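Local structure of GntR family transcriptional regulator (Streptococcus agalactiae, 7B5U) at residues 5-17 against 67-79. The protein probably acts as a DNA-binding transcription regulator of the GntR family, whose RCK_C domain, the part described here, binds the effector cyclic di-AMP. Sequence-based numbering, arbitrary orientation. Where two conformers were deposited one is given.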
ATOM      1  N   PRO A   5       1.728  -9.476  -4.256  1.00 13.64           N
ATOM      2  CA  PRO A   5       1.303  -9.363  -2.857  1.00 11.48           C
ATOM      3  C   PRO A   5       1.344 -10.698  -2.135  1.00  9.80           C
ATOM      4  O   PRO A   5       1.089 -11.760  -2.711  1.00 13.60           O
ATOM      5  CB  PRO A   5      -0.142  -8.853  -2.956  1.00 14.38           C
ATOM      6  CG  PRO A   5      -0.289  -8.344  -4.346  1.00 16.78           C
ATOM      7  CD  PRO A   5       0.638  -9.157  -5.191  1.00 14.96           C
ATOM      8  N   TYR A   6       1.686 -10.630  -0.859  1.00  8.71           N
ATOM      9  CA  TYR A   6       1.404 -11.709   0.068  1.00  9.28           C
ATOM     10  C   TYR A   6      -0.081 -11.699   0.421  1.00  7.99           C
ATOM     11  O   TYR A   6      -0.752 -10.659   0.366  1.00  8.35           O
ATOM     12  CB  TYR A   6       2.195 -11.504   1.355  1.00 10.44           C
ATOM     13  CG  TYR A   6       3.678 -11.633   1.177  1.00 12.19           C
ATOM     14  CD1 TYR A   6       4.460 -10.520   0.915  1.00 13.93           C
ATOM     15  CD2 TYR A   6       4.298 -12.870   1.257  1.00 14.45           C
ATOM     16  CE1 TYR A   6       5.823 -10.634   0.737  1.00 17.95           C
ATOM     17  CE2 TYR A   6       5.664 -12.994   1.084  1.00 16.96           C
ATOM     18  CZ  TYR A   6       6.419 -11.872   0.825  1.00 15.73           C
ATOM     19  OH  TYR A   6       7.780 -11.974   0.646  1.00 19.97           O
ATOM     20  N   GLU A   7      -0.589 -12.870   0.817  1.00  9.35           N
ATOM     21  CA  GLU A   7      -1.980 -13.031   1.226  1.00  9.51           C
ATOM     22  C   GLU A   7      -1.990 -13.712   2.584  1.00  9.78           C
ATOM     23  O   GLU A   7      -1.374 -14.771   2.745  1.00 11.95           O
ATOM     24  CB  GLU A   7      -2.743 -13.893   0.208  1.00 10.38           C
ATOM     25  CG  GLU A   7      -4.222 -14.079   0.533  1.00 11.56           C
ATOM     26  CD  GLU A   7      -4.963 -14.934  -0.484  1.00 13.44           C
ATOM     27  OE1 GLU A   7      -6.180 -15.156  -0.295  1.00 14.28           O
ATOM     28  OE2 GLU A   7      -4.343 -15.386  -1.472  1.00 14.57           O
ATOM     29  N   ILE A   8      -2.664 -13.112   3.562  1.00  8.54           N
ATOM     30  CA  ILE A   8      -2.895 -13.772   4.841  1.00  8.25           C
ATOM     31  C   ILE A   8      -4.384 -13.773   5.148  1.00  7.02           C
ATOM     32  O   ILE A   8      -5.096 -12.806   4.858  1.00  8.93           O
ATOM     33  CB  ILE A   8      -2.095 -13.157   6.011  1.00  9.49           C
ATOM     34  CG1 ILE A   8      -2.461 -11.688   6.231  1.00 10.63           C
ATOM     35  CG2 ILE A   8      -0.601 -13.355   5.812  1.00 12.62           C
ATOM     36  CD1 ILE A   8      -1.873 -11.118   7.512  1.00 13.40           C
ATOM     37  N   ILE A   9      -4.854 -14.873   5.727  1.00  6.59           N
ATOM     38  CA  ILE A   9      -6.229 -14.993   6.199  1.00  6.32           C
ATOM     39  C   ILE A   9      -6.202 -14.780   7.708  1.00  6.20           C
ATOM     40  O   ILE A   9      -5.585 -15.564   8.440  1.00  6.49           O
ATOM     41  CB  ILE A   9      -6.822 -16.373   5.859  1.00  7.79           C
ATOM     42  CG1 ILE A   9      -6.777 -16.644   4.349  1.00  9.43           C
ATOM     43  CG2 ILE A   9      -8.247 -16.468   6.413  1.00 10.40           C
ATOM     44  CD1 ILE A   9      -7.097 -18.086   3.983  1.00 13.17           C
ATOM     45  N   VAL A  10      -6.849 -13.716   8.181  1.00  6.35           N
ATOM     46  CA  VAL A  10      -6.810 -13.381   9.604  1.00  6.57           C
ATOM     47  C   VAL A  10      -7.891 -14.152  10.353  1.00  6.96           C
ATOM     48  O   VAL A  10      -8.903 -13.598  10.809  1.00  7.67           O
ATOM     49  CB  VAL A  10      -6.800 -11.854   9.849  1.00  7.15           C
ATOM     50  CG1 VAL A  10      -5.486 -11.266   9.359  1.00  8.59           C
ATOM     51  CG2 VAL A  10      -7.980 -11.145   9.162  1.00  7.86           C
ATOM     52  N   SER A  11      -7.665 -15.452  10.490  1.00  7.24           N
ATOM     53  CA  SER A  11      -8.652 -16.367  11.040  0.68  8.13           C
ATOM     54  C   SER A  11      -8.537 -16.553  12.547  1.00  7.85           C
ATOM     55  O   SER A  11      -9.448 -17.132  13.152  1.00 11.38           O
ATOM     56  CB  SER A  11      -8.545 -17.722  10.339  0.68 11.88           C
ATOM     57  OG  SER A  11      -7.231 -18.232  10.445  0.68 14.74           O
ATOM     58  N   GLU A  12      -7.463 -16.088  13.170  1.00  7.06           N
ATOM     59  CA  GLU A  12      -7.275 -16.263  14.603  1.00  7.33           C
ATOM     60  C   GLU A  12      -7.777 -15.031  15.349  1.00  6.28           C
ATOM     61  O   GLU A  12      -7.879 -13.936  14.794  1.00  6.65           O
ATOM     62  CB  GLU A  12      -5.797 -16.503  14.913  1.00  8.45           C
ATOM     63  CG  GLU A  12      -5.247 -17.783  14.281  1.00 13.41           C
ATOM     64  CD  GLU A  12      -5.617 -19.052  15.044  1.00 25.02           C
ATOM     65  OE1 GLU A  12      -6.098 -18.962  16.193  1.00 24.64           O
ATOM     66  OE2 GLU A  12      -5.415 -20.154  14.488  1.00 35.52           O
ATOM     67  N   ASP A  13      -8.095 -15.222  16.627  1.00  6.58           N
ATOM     68  CA  ASP A  13      -8.465 -14.088  17.467  1.00  6.20           C
ATOM     69  C   ASP A  13      -7.282 -13.137  17.607  1.00  6.08           C
ATOM     70  O   ASP A  13      -6.117 -13.560  17.667  1.00  6.99           O
ATOM     71  CB  ASP A  13      -8.889 -14.573  18.854  1.00  6.94           C
ATOM     72  CG  ASP A  13     -10.134 -15.428  18.826  1.00  6.72           C
ATOM     73  OD1 ASP A  13     -10.969 -15.235  17.916  1.00  6.96           O
ATOM     74  OD2 ASP A  13     -10.285 -16.267  19.742  1.00  9.54           O
ATOM     75  N   SER A  14      -7.579 -11.838  17.649  1.00  6.00           N
ATOM     76  CA  SER A  14      -6.527 -10.835  17.698  1.00  7.06           C
ATOM     77  C   SER A  14      -7.115  -9.512  18.148  1.00  6.94           C
ATOM     78  O   SER A  14      -8.167  -9.100  17.655  1.00  7.10           O
ATOM     79  CB  SER A  14      -5.888 -10.635  16.317  1.00  7.34           C
ATOM     80  OG  SER A  14      -5.025  -9.505  16.301  1.00  8.34           O
ATOM     81  N   GLU A  15      -6.385  -8.822  19.028  1.00  7.33           N
ATOM     82  CA  GLU A  15      -6.741  -7.467  19.444  1.00  8.71           C
ATOM     83  C   GLU A  15      -6.842  -6.504  18.268  1.00  8.80           C
ATOM     84  O   GLU A  15      -7.420  -5.420  18.410  1.00 10.56           O
ATOM     85  CB  GLU A  15      -5.674  -6.943  20.404  1.00 11.31           C
ATOM     86  CG  GLU A  15      -4.287  -6.905  19.745  1.00 15.74           C
ATOM     87  CD  GLU A  15      -3.206  -6.274  20.603  1.00 23.37           C
ATOM     88  OE1 GLU A  15      -3.380  -5.115  21.023  1.00 21.87           O
ATOM     89  OE2 GLU A  15      -2.171  -6.934  20.841  1.00 28.64           O
ATOM     90  N   HIS A  16      -6.260  -6.845  17.128  1.00  7.39           N
ATOM     91  CA  HIS A  16      -6.264  -5.941  15.993  1.00  9.11           C
ATOM     92  C   HIS A  16      -7.524  -6.054  15.142  1.00 10.94           C
ATOM     93  O   HIS A  16      -7.771  -5.172  14.314  1.00 15.36           O
ATOM     94  CB  HIS A  16      -4.995  -6.160  15.169  1.00  9.83           C
ATOM     95  CG  HIS A  16      -3.738  -6.025  15.970  1.00  9.87           C
ATOM     96  ND1 HIS A  16      -3.449  -4.916  16.734  1.00 11.40           N
ATOM     97  CD2 HIS A  16      -2.696  -6.874  16.137  1.00 10.17           C
ATOM     98  CE1 HIS A  16      -2.283  -5.085  17.333  1.00 11.30           C
ATOM     99  NE2 HIS A  16      -1.811  -6.269  16.989  1.00 14.18           N
ATOM    100  N   LEU A  17      -8.347  -7.079  15.346  1.00  8.27           N
ATOM    101  CA  LEU A  17      -9.541  -7.240  14.534  1.00  7.84           C
ATOM    102  C   LEU A  17     -10.623  -6.267  14.974  1.00  7.18           C
ATOM    103  O   LEU A  17     -10.702  -5.864  16.136  1.00  9.43           O
ATOM    104  CB  LEU A  17     -10.039  -8.681  14.586  1.00  7.68           C
ATOM    105  CG  LEU A  17      -9.064  -9.712  14.026  1.00  9.97           C
ATOM    106  CD1 LEU A  17      -9.592 -11.120  14.291  1.00 11.42           C
ATOM    107  CD2 LEU A  17      -8.839  -9.462  12.540  1.00 11.47           C
ATOM    108  N   VAL A  67       8.631  -8.594   6.209  1.00  7.25           N
ATOM    109  CA  VAL A  67       7.334  -7.954   6.393  1.00  6.94           C
ATOM    110  C   VAL A  67       6.249  -9.006   6.564  1.00  6.07           C
ATOM    111  O   VAL A  67       5.350  -8.867   7.405  1.00  6.91           O
ATOM    112  CB  VAL A  67       7.035  -7.027   5.205  1.00  7.12           C
ATOM    113  CG1 VAL A  67       5.600  -6.537   5.269  1.00  7.33           C
ATOM    114  CG2 VAL A  67       8.012  -5.861   5.178  1.00  8.80           C
ATOM    115  N   TYR A  68       6.310 -10.072   5.762  1.00  6.37           N
ATOM    116  CA  TYR A  68       5.367 -11.171   5.932  1.00  7.16           C
ATOM    117  C   TYR A  68       5.422 -11.726   7.356  1.00  5.95           C
ATOM    118  O   TYR A  68       4.384 -11.952   7.991  1.00  6.85           O
ATOM    119  CB  TYR A  68       5.597 -12.285   4.903  1.00  8.61           C
ATOM    120  CG  TYR A  68       4.872 -13.531   5.329  1.00  9.72           C
ATOM    121  CD1 TYR A  68       3.497 -13.645   5.167  1.00 10.85           C
ATOM    122  CD2 TYR A  68       5.547 -14.562   5.981  1.00 10.19           C
ATOM    123  CE1 TYR A  68       2.814 -14.770   5.615  1.00 10.96           C
ATOM    124  CE2 TYR A  68       4.876 -15.693   6.429  1.00 10.96           C
ATOM    125  CZ  TYR A  68       3.508 -15.785   6.243  1.00 11.02           C
ATOM    126  OH  TYR A  68       2.812 -16.893   6.678  1.00 12.25           O
ATOM    127  N   ALA A  69       6.630 -11.960   7.877  1.00  6.61           N
ATOM    128  CA  ALA A  69       6.767 -12.492   9.232  1.00  7.14           C
ATOM    129  C   ALA A  69       6.160 -11.550  10.266  1.00  6.24           C
ATOM    130  O   ALA A  69       5.510 -11.995  11.224  1.00  7.00           O
ATOM    131  CB  ALA A  69       8.245 -12.747   9.536  1.00  8.87           C
ATOM    132  N   ARG A  70       6.356 -10.242  10.087  1.00  6.25           N
ATOM    133  CA  ARG A  70       5.753  -9.259  10.982  1.00  6.35           C
ATOM    134  C   ARG A  70       4.227  -9.299  10.919  1.00  5.84           C
ATOM    135  O   ARG A  70       3.557  -9.262  11.959  1.00  6.25           O
ATOM    136  CB  ARG A  70       6.305  -7.861  10.684  1.00  6.93           C
ATOM    137  CG  ARG A  70       7.813  -7.773  10.913  1.00  7.33           C
ATOM    138  CD  ARG A  70       8.448  -6.487  10.408  1.00  7.45           C
ATOM    139  NE  ARG A  70       7.964  -5.338  11.161  1.00  6.18           N
ATOM    140  CZ  ARG A  70       8.191  -4.071  10.823  1.00  7.19           C
ATOM    141  NH1 ARG A  70       8.914  -3.773   9.739  1.00  9.44           N
ATOM    142  NH2 ARG A  70       7.682  -3.105  11.581  1.00  7.69           N
ATOM    143  N   MET A  71       3.653  -9.350   9.710  1.00  6.40           N
ATOM    144  CA  MET A  71       2.198  -9.412   9.585  1.00  6.80           C
ATOM    145  C   MET A  71       1.640 -10.670  10.229  1.00  6.07           C
ATOM    146  O   MET A  71       0.615 -10.625  10.922  1.00  7.10           O
ATOM    147  CB  MET A  71       1.793  -9.329   8.115  1.00  6.95           C
ATOM    148  CG  MET A  71       1.907  -7.934   7.555  1.00  7.32           C
ATOM    149  SD  MET A  71       0.595  -6.839   8.148  1.00  6.66           S
ATOM    150  CE  MET A  71      -0.684  -7.224   6.950  1.00  9.30           C
ATOM    151  N   LYS A  72       2.293 -11.802  10.013  1.00  6.23           N
ATOM    152  CA  LYS A  72       1.798 -13.040  10.593  1.00  7.39           C
ATOM    153  C   LYS A  72       1.829 -12.988  12.117  1.00  6.25           C
ATOM    154  O   LYS A  72       0.880 -13.420  12.782  1.00  7.86           O
ATOM    155  CB  LYS A  72       2.620 -14.203  10.050  1.00 10.91           C
ATOM    156  CG  LYS A  72       2.781 -15.348  11.006  1.00 17.11           C
ATOM    157  CD  LYS A  72       3.637 -16.432  10.397  1.00 18.84           C
ATOM    158  CE  LYS A  72       2.764 -17.566   9.982  1.00 20.24           C
ATOM    159  NZ  LYS A  72       3.577 -18.767   9.800  1.00 18.39           N
ATOM    160  N   THR A  73       2.906 -12.451  12.689  1.00  6.30           N
ATOM    161  CA  THR A  73       2.979 -12.335  14.143  1.00  7.01           C
ATOM    162  C   THR A  73       1.948 -11.347  14.667  1.00  6.49           C
ATOM    163  O   THR A  73       1.271 -11.604  15.671  1.00  6.73           O
ATOM    164  CB  THR A  73       4.386 -11.898  14.540  1.00  8.93           C
ATOM    165  OG1 THR A  73       5.326 -12.866  14.064  1.00 11.93           O
ATOM    166  CG2 THR A  73       4.524 -11.781  16.046  1.00  9.81           C
ATOM    167  N   TYR A  74       1.825 -10.214  13.987  1.00  7.69           N
ATOM    168  CA  TYR A  74       0.928  -9.149  14.405  1.00  7.29           C
ATOM    169  C   TYR A  74      -0.515  -9.627  14.484  1.00  7.03           C
ATOM    170  O   TYR A  74      -1.259  -9.217  15.385  1.00  8.90           O
ATOM    171  CB  TYR A  74       1.079  -7.993  13.417  1.00  9.45           C
ATOM    172  CG  TYR A  74       0.358  -6.715  13.749  1.00  9.05           C
ATOM    173  CD1 TYR A  74       0.853  -5.846  14.707  1.00  9.80           C
ATOM    174  CD2 TYR A  74      -0.792  -6.356  13.063  1.00  9.83           C
ATOM    175  CE1 TYR A  74       0.208  -4.654  14.990  1.00 11.10           C
ATOM    176  CE2 TYR A  74      -1.439  -5.168  13.332  1.00 10.86           C
ATOM    177  CZ  TYR A  74      -0.936  -4.327  14.294  1.00 12.12           C
ATOM    178  OH  TYR A  74      -1.583  -3.141  14.564  1.00 16.10           O
ATOM    179  N   PHE A  75      -0.937 -10.494  13.560  1.00  7.70           N
ATOM    180  CA  PHE A  75      -2.306 -10.993  13.542  1.00  7.89           C
ATOM    181  C   PHE A  75      -2.464 -12.361  14.213  1.00  7.53           C
ATOM    182  O   PHE A  75      -3.470 -13.046  13.981  1.00  8.33           O
ATOM    183  CB  PHE A  75      -2.861 -10.987  12.119  1.00  8.58           C
ATOM    184  CG  PHE A  75      -3.221  -9.614  11.623  1.00  8.12           C
ATOM    185  CD1 PHE A  75      -2.441  -8.965  10.690  1.00  9.45           C
ATOM    186  CD2 PHE A  75      -4.338  -8.963  12.116  1.00  9.10           C
ATOM    187  CE1 PHE A  75      -2.785  -7.693  10.247  1.00 10.69           C
ATOM    188  CE2 PHE A  75      -4.688  -7.702  11.674  1.00  9.44           C
ATOM    189  CZ  PHE A  75      -3.909  -7.064  10.739  1.00  9.88           C
ATOM    190  N   ASN A  76      -1.497 -12.770  15.040  1.00  7.81           N
ATOM    191  CA  ASN A  76      -1.651 -13.956  15.888  1.00  7.92           C
ATOM    192  C   ASN A  76      -1.739 -15.239  15.058  1.00  7.94           C
ATOM    193  O   ASN A  76      -2.488 -16.158  15.387  1.00  9.68           O
ATOM    194  CB  ASN A  76      -2.837 -13.831  16.859  1.00  9.23           C
ATOM    195  CG  ASN A  76      -2.835 -14.918  17.914  1.00 11.87           C
ATOM    196  OD1 ASN A  76      -1.770 -15.371  18.354  1.00 14.25           O
ATOM    197  ND2 ASN A  76      -4.025 -15.364  18.312  1.00 11.93           N
ATOM    198  N   LEU A  77      -0.936 -15.314  13.993  1.00  8.36           N
ATOM    199  CA  LEU A  77      -0.948 -16.446  13.075  1.00  8.92           C
ATOM    200  C   LEU A  77       0.287 -17.337  13.211  1.00  9.84           C
ATOM    201  O   LEU A  77       0.584 -18.114  12.299  1.00 12.12           O
ATOM    202  CB  LEU A  77      -1.105 -15.961  11.633  1.00 10.03           C
ATOM    203  CG  LEU A  77      -2.401 -15.210  11.302  1.00 11.05           C
ATOM    204  CD1 LEU A  77      -2.393 -14.677   9.875  1.00 12.54           C
ATOM    205  CD2 LEU A  77      -3.583 -16.128  11.516  1.00 13.35           C
ATOM    206  N   ARG A  78       0.999 -17.272  14.336  1.00  9.55           N
ATOM    207  CA  ARG A  78       2.259 -18.008  14.449  1.00 10.81           C
ATOM    208  C   ARG A  78       2.099 -19.502  14.720  1.00 11.83           C
ATOM    209  O   ARG A  78       3.101 -20.225  14.652  1.00 14.02           O
ATOM    210  CB  ARG A  78       3.153 -17.380  15.520  1.00 12.72           C
ATOM    211  CG  ARG A  78       3.681 -16.004  15.162  1.00 15.05           C
ATOM    212  CD  ARG A  78       5.006 -16.066  14.441  1.00 20.51           C
ATOM    213  NE  ARG A  78       6.097 -16.464  15.327  1.00 19.11           N
ATOM    214  CZ  ARG A  78       7.318 -16.771  14.901  1.00 27.91           C
ATOM    215  NH1 ARG A  78       7.594 -16.725  13.605  1.00 30.98           N
ATOM    216  NH2 ARG A  78       8.260 -17.127  15.763  1.00 30.95           N
ATOM    217  N   MET A  79       0.892 -19.980  15.038  1.00 12.67           N
ATOM    218  CA  MET A  79       0.643 -21.413  15.246  1.00 17.54           C
ATOM    219  C   MET A  79       1.573 -22.011  16.303  1.00 16.57           C
ATOM    220  O   MET A  79       2.034 -23.147  16.174  1.00 18.83           O
ATOM    221  CB  MET A  79       0.716 -22.207  13.936  1.00 23.45           C
ATOM    222  CG  MET A  79      -0.556 -22.179  13.098  1.00 28.99           C
ATOM    223  SD  MET A  79      -1.908 -23.198  13.750  1.00 34.29           S
ATOM    224  CE  MET A  79      -1.498 -24.810  13.083  1.00 34.02           C
TER
HETATM  225  O   HOH W   1      -5.989 -13.546  12.725  1.00  6.88           O
HETATM  226  O   HOH W   2      -2.892 -10.288  17.591  1.00 11.84           O
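Ile8, Val10 and Phe75 join the RCK_C (TrkA-C) sheet to the C-terminal helix, a worked example of a helix packed against one face of an antiparallel sheet, here over its outermost strand 6-9. Strand and helix run almost parallel, at 11°. In the apolar layer, Ile8 divides its contacts: CD1 touches both Phe75 CD1 and Met71 CE, while CG2 meets the edge of the Tyr68 ring at CE1, 3.7 Å away. Leu77 CD1 packs against Ile8 CB and Ile9 O, while its CD2 meets Glu12 CG. Val10 lays CG1 over one face of Phe75, 3.6 Å from its CG, and Tyr74 CD2 lies over the opposite face. Phe75 also touches Ile53, and Met71 continues the layer toward Ile34 of the cyclic di-AMP site.

Among aromatic contacts, His16 and Tyr74 form an offset stack with centroids 3.6 Å apart and planes at 8°. Tyr74 CG stands anti to the backbone N (chi1 -173°), which swings the ring out to the imidazole, and Glu15 CG lies over the other imidazole face. Tyr68 CB makes a CH-pi contact over the Tyr6 ring.

Polar links gather where a Schellman motif with Asn76 at C-prime ends the helix. One water bridges Glu12 O and Phe75 O; another joins Ser14 OG to Tyr74 O. Ser14 OG also accepts from His16 N, closing an ST turn. Asn76 ND2 donates to Asp13 O at 2.8 Å, in the carbonyl plane.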